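Local coordinates for T9SS C-terminal target domain-containing protein (Bacteroides cellulosilyticus, PDB 5JVK) that probably hydrolyses O-glycosidic bonds as a family 39 endo-glycoside hydrolase of a gut symbiont, at residues A[67-73]-A[88-94]. Numbering follows the deposited sequence.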
ATOM      1  N   GLU A  67      14.483   0.340 -21.799  1.00 27.75           N
ATOM      2  CA  GLU A  67      14.802   0.447 -20.368  1.00 26.84           C
ATOM      3  C   GLU A  67      13.545   0.673 -19.536  1.00 25.64           C
ATOM      4  O   GLU A  67      12.576   1.268 -20.006  1.00 25.35           O
ATOM      5  CB  GLU A  67      15.768   1.606 -20.117  1.00 27.11           C
ATOM      6  CG  GLU A  67      17.189   1.391 -20.609  1.00 27.39           C
ATOM      7  CD  GLU A  67      18.106   2.557 -20.262  1.00 28.05           C
ATOM      8  OE1 GLU A  67      18.050   3.047 -19.111  1.00 28.90           O
ATOM      9  OE2 GLU A  67      18.889   2.989 -21.135  1.00 28.18           O
ATOM     10  N   LEU A  68      13.584   0.216 -18.286  1.00 24.84           N
ATOM     11  CA  LEU A  68      12.496   0.445 -17.333  1.00 24.20           C
ATOM     12  C   LEU A  68      12.407   1.921 -16.945  1.00 23.65           C
ATOM     13  O   LEU A  68      13.391   2.669 -17.040  1.00 22.95           O
ATOM     14  CB  LEU A  68      12.693  -0.398 -16.064  1.00 24.02           C
ATOM     15  CG  LEU A  68      12.703  -1.920 -16.206  1.00 23.91           C
ATOM     16  CD1 LEU A  68      12.940  -2.569 -14.853  1.00 23.76           C
ATOM     17  CD2 LEU A  68      11.402  -2.417 -16.819  1.00 23.98           C
ATOM     18  N   GLY A  69      11.219   2.331 -16.510  1.00 23.01           N
ATOM     19  CA  GLY A  69      11.015   3.681 -16.023  1.00 22.55           C
ATOM     20  C   GLY A  69       9.572   4.117 -15.921  1.00 22.41           C
ATOM     21  O   GLY A  69       8.665   3.438 -16.396  1.00 22.17           O
ATOM     22  N   TYR A  70       9.390   5.257 -15.264  1.00 22.57           N
ATOM     23  CA  TYR A  70       8.147   6.007 -15.230  1.00 22.74           C
ATOM     24  C   TYR A  70       8.235   7.033 -16.351  1.00 23.36           C
ATOM     25  O   TYR A  70       9.125   7.892 -16.335  1.00 23.46           O
ATOM     26  CB  TYR A  70       8.000   6.713 -13.877  1.00 22.28           C
ATOM     27  CG  TYR A  70       6.689   7.438 -13.695  1.00 21.61           C
ATOM     28  CD1 TYR A  70       5.512   6.728 -13.462  1.00 21.24           C
ATOM     29  CD2 TYR A  70       6.622   8.832 -13.748  1.00 21.28           C
ATOM     30  CE1 TYR A  70       4.303   7.382 -13.292  1.00 21.00           C
ATOM     31  CE2 TYR A  70       5.412   9.496 -13.581  1.00 20.98           C
ATOM     32  CZ  TYR A  70       4.259   8.765 -13.352  1.00 20.81           C
ATOM     33  OH  TYR A  70       3.064   9.404 -13.186  1.00 20.24           O
ATOM     34  N   TYR A  71       7.325   6.938 -17.321  1.00 23.98           N
ATOM     35  CA  TYR A  71       7.368   7.768 -18.526  1.00 24.45           C
ATOM     36  C   TYR A  71       6.182   8.716 -18.608  1.00 25.67           C
ATOM     37  O   TYR A  71       5.091   8.394 -18.140  1.00 26.01           O
ATOM     38  CB  TYR A  71       7.390   6.884 -19.779  1.00 23.80           C
ATOM     39  CG  TYR A  71       8.662   6.089 -19.940  1.00 23.14           C
ATOM     40  CD1 TYR A  71       9.702   6.556 -20.745  1.00 22.77           C
ATOM     41  CD2 TYR A  71       8.833   4.870 -19.287  1.00 22.86           C
ATOM     42  CE1 TYR A  71      10.873   5.831 -20.897  1.00 22.62           C
ATOM     43  CE2 TYR A  71      10.005   4.138 -19.429  1.00 22.80           C
ATOM     44  CZ  TYR A  71      11.022   4.624 -20.235  1.00 22.66           C
ATOM     45  OH  TYR A  71      12.182   3.909 -20.381  1.00 22.74           O
ATOM     46  N   THR A  72       6.418   9.888 -19.196  1.00 27.08           N
ATOM     47  CA  THR A  72       5.350  10.772 -19.654  1.00 28.31           C
ATOM     48  C   THR A  72       5.102  10.441 -21.127  1.00 29.51           C
ATOM     49  O   THR A  72       6.040  10.423 -21.928  1.00 29.40           O
ATOM     50  CB  THR A  72       5.734  12.260 -19.514  1.00 28.36           C
ATOM     51  OG1 THR A  72       6.103  12.539 -18.158  1.00 28.46           O
ATOM     52  CG2 THR A  72       4.569  13.165 -19.905  1.00 28.43           C
ATOM     53  N   LEU A  73       3.843  10.168 -21.464  1.00 31.00           N
ATOM     54  CA  LEU A  73       3.430   9.844 -22.829  1.00 32.47           C
ATOM     55  C   LEU A  73       2.801  11.077 -23.478  1.00 34.58           C
ATOM     56  O   LEU A  73       1.690  11.467 -23.116  1.00 35.13           O
ATOM     57  CB  LEU A  73       2.429   8.681 -22.813  1.00 32.10           C
ATOM     58  CG  LEU A  73       1.758   8.258 -24.124  1.00 31.80           C
ATOM     59  CD1 LEU A  73       2.767   7.902 -25.206  1.00 31.77           C
ATOM     60  CD2 LEU A  73       0.827   7.088 -23.859  1.00 31.72           C
ATOM     61  N   VAL A  88      -1.867  13.907 -23.127  1.00 41.29           N
ATOM     62  CA  VAL A  88      -0.720  13.670 -22.246  1.00 39.86           C
ATOM     63  C   VAL A  88      -1.166  12.828 -21.050  1.00 38.58           C
ATOM     64  O   VAL A  88      -2.064  13.225 -20.305  1.00 38.80           O
ATOM     65  CB  VAL A  88      -0.079  14.986 -21.746  1.00 39.81           C
ATOM     66  CG1 VAL A  88       1.146  14.693 -20.879  1.00 39.87           C
ATOM     67  CG2 VAL A  88       0.306  15.878 -22.923  1.00 39.84           C
ATOM     68  N   VAL A  89      -0.548  11.657 -20.901  1.00 36.85           N
ATOM     69  CA  VAL A  89      -0.722  10.796 -19.725  1.00 35.45           C
ATOM     70  C   VAL A  89       0.633  10.213 -19.326  1.00 33.78           C
ATOM     71  O   VAL A  89       1.632  10.418 -20.019  1.00 34.02           O
ATOM     72  CB  VAL A  89      -1.738   9.651 -19.975  1.00 35.68           C
ATOM     73  CG1 VAL A  89      -3.137  10.216 -20.170  1.00 36.24           C
ATOM     74  CG2 VAL A  89      -1.332   8.784 -21.164  1.00 35.71           C
ATOM     75  N   ASN A  90       0.664   9.496 -18.207  1.00 31.71           N
ATOM     76  CA  ASN A  90       1.866   8.789 -17.769  1.00 30.15           C
ATOM     77  C   ASN A  90       1.760   7.297 -18.079  1.00 29.30           C
ATOM     78  O   ASN A  90       0.657   6.755 -18.222  1.00 28.75           O
ATOM     79  CB  ASN A  90       2.110   9.026 -16.279  1.00 29.81           C
ATOM     80  CG  ASN A  90       2.478  10.466 -15.978  1.00 29.39           C
ATOM     81  OD1 ASN A  90       1.669  11.227 -15.447  1.00 29.28           O
ATOM     82  ND2 ASN A  90       3.701  10.853 -16.328  1.00 29.08           N
ATOM     83  N   TYR A  91       2.921   6.655 -18.196  1.00 28.25           N
ATOM     84  CA  TYR A  91       3.022   5.240 -18.538  1.00 27.19           C
ATOM     85  C   TYR A  91       4.165   4.606 -17.744  1.00 26.48           C
ATOM     86  O   TYR A  91       5.314   5.038 -17.844  1.00 25.70           O
ATOM     87  CB  TYR A  91       3.258   5.085 -20.043  1.00 27.34           C
ATOM     88  CG  TYR A  91       3.044   3.681 -20.563  1.00 27.25           C
ATOM     89  CD1 TYR A  91       1.759   3.197 -20.811  1.00 27.16           C
ATOM     90  CD2 TYR A  91       4.126   2.837 -20.815  1.00 27.43           C
ATOM     91  CE1 TYR A  91       1.557   1.910 -21.288  1.00 27.38           C
ATOM     92  CE2 TYR A  91       3.934   1.547 -21.292  1.00 27.50           C
ATOM     93  CZ  TYR A  91       2.650   1.088 -21.527  1.00 27.44           C
ATOM     94  OH  TYR A  91       2.460  -0.189 -22.000  1.00 27.23           O
ATOM     95  N   ALA A  92       3.835   3.589 -16.953  1.00 26.16           N
ATOM     96  CA  ALA A  92       4.790   2.948 -16.054  1.00 26.23           C
ATOM     97  C   ALA A  92       5.305   1.647 -16.667  1.00 26.45           C
ATOM     98  O   ALA A  92       4.540   0.699 -16.845  1.00 27.03           O
ATOM     99  CB  ALA A  92       4.136   2.679 -14.705  1.00 26.05           C
ATOM    100  N   VAL A  93       6.597   1.617 -16.998  1.00 26.39           N
ATOM    101  CA  VAL A  93       7.277   0.394 -17.427  1.00 26.42           C
ATOM    102  C   VAL A  93       8.030  -0.174 -16.216  1.00 26.52           C
ATOM    103  O   VAL A  93       9.151   0.246 -15.913  1.00 26.31           O
ATOM    104  CB  VAL A  93       8.229   0.655 -18.618  1.00 26.25           C
ATOM    105  CG1 VAL A  93       8.880  -0.644 -19.080  1.00 26.01           C
ATOM    106  CG2 VAL A  93       7.465   1.312 -19.762  1.00 26.28           C
ATOM    107  N   VAL A  94       7.396  -1.131 -15.538  1.00 26.74           N
ATOM    108  CA  VAL A  94       7.863  -1.640 -14.235  1.00 27.05           C
ATOM    109  C   VAL A  94       8.582  -2.984 -14.374  1.00 27.76           C
ATOM    110  O   VAL A  94       8.386  -3.679 -15.372  1.00 27.73           O
ATOM    111  CB  VAL A  94       6.695  -1.776 -13.218  1.00 26.56           C
ATOM    112  CG1 VAL A  94       5.933  -0.463 -13.103  1.00 26.48           C
ATOM    113  CG2 VAL A  94       5.756  -2.929 -13.568  1.00 26.46           C
TER
HETATM  114  O   HOH W   1       4.924  13.327 -15.511  1.00 26.42           O
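Gly69, Tyr71 and Leu73 exchange paired backbone hydrogen bonds with Val93, Tyr91 and Val89 where residues 69-73 and 88-94 run antiparallel, strand axes at 155°. Tyr71 and Tyr91 bond both ways, each N reaching the other's O over 2.8 Å. On the face bearing Tyr70, Thr72 and Asn90, the phenol end of Tyr70 meets the Asn90 amide obliquely, the two planes 22° apart and the Tyr70 OH 3.0 Å from Asn90 CG. CG of Tyr70 stands anti to the backbone N (chi1 -176°), which leans the ring forward and over the partner strand to Asn90, two residues before its own pair Ala92; the OH bonds Pro401 O, while Asn90 OD1 takes a bond from Arg396. Asn90 ND2 gives a weak bond to Tyr71 O and a second, 2.9 Å long, to a water also held by Thr72 OG1. The two strands are the arms of a beta hairpin within the N-terminal sheet, whose Tyr70-Ala92 face packs against helix 403-415, which follows the last strand of the (beta/alpha)8 barrel. On the other face, Tyr71 CE2 rests 3.8 Å from Val93 CG2, and the Tyr71 OH bonds back to Glu67 O over 2.7 Å from above the carbonyl plane. Replacing Tyr71 by an alanine is likely to leave Glu67 O without this donor and open a gap beside Val93 CG2. Leu73 CD2 and Val89 CG2 meet side by side at 3.8 Å.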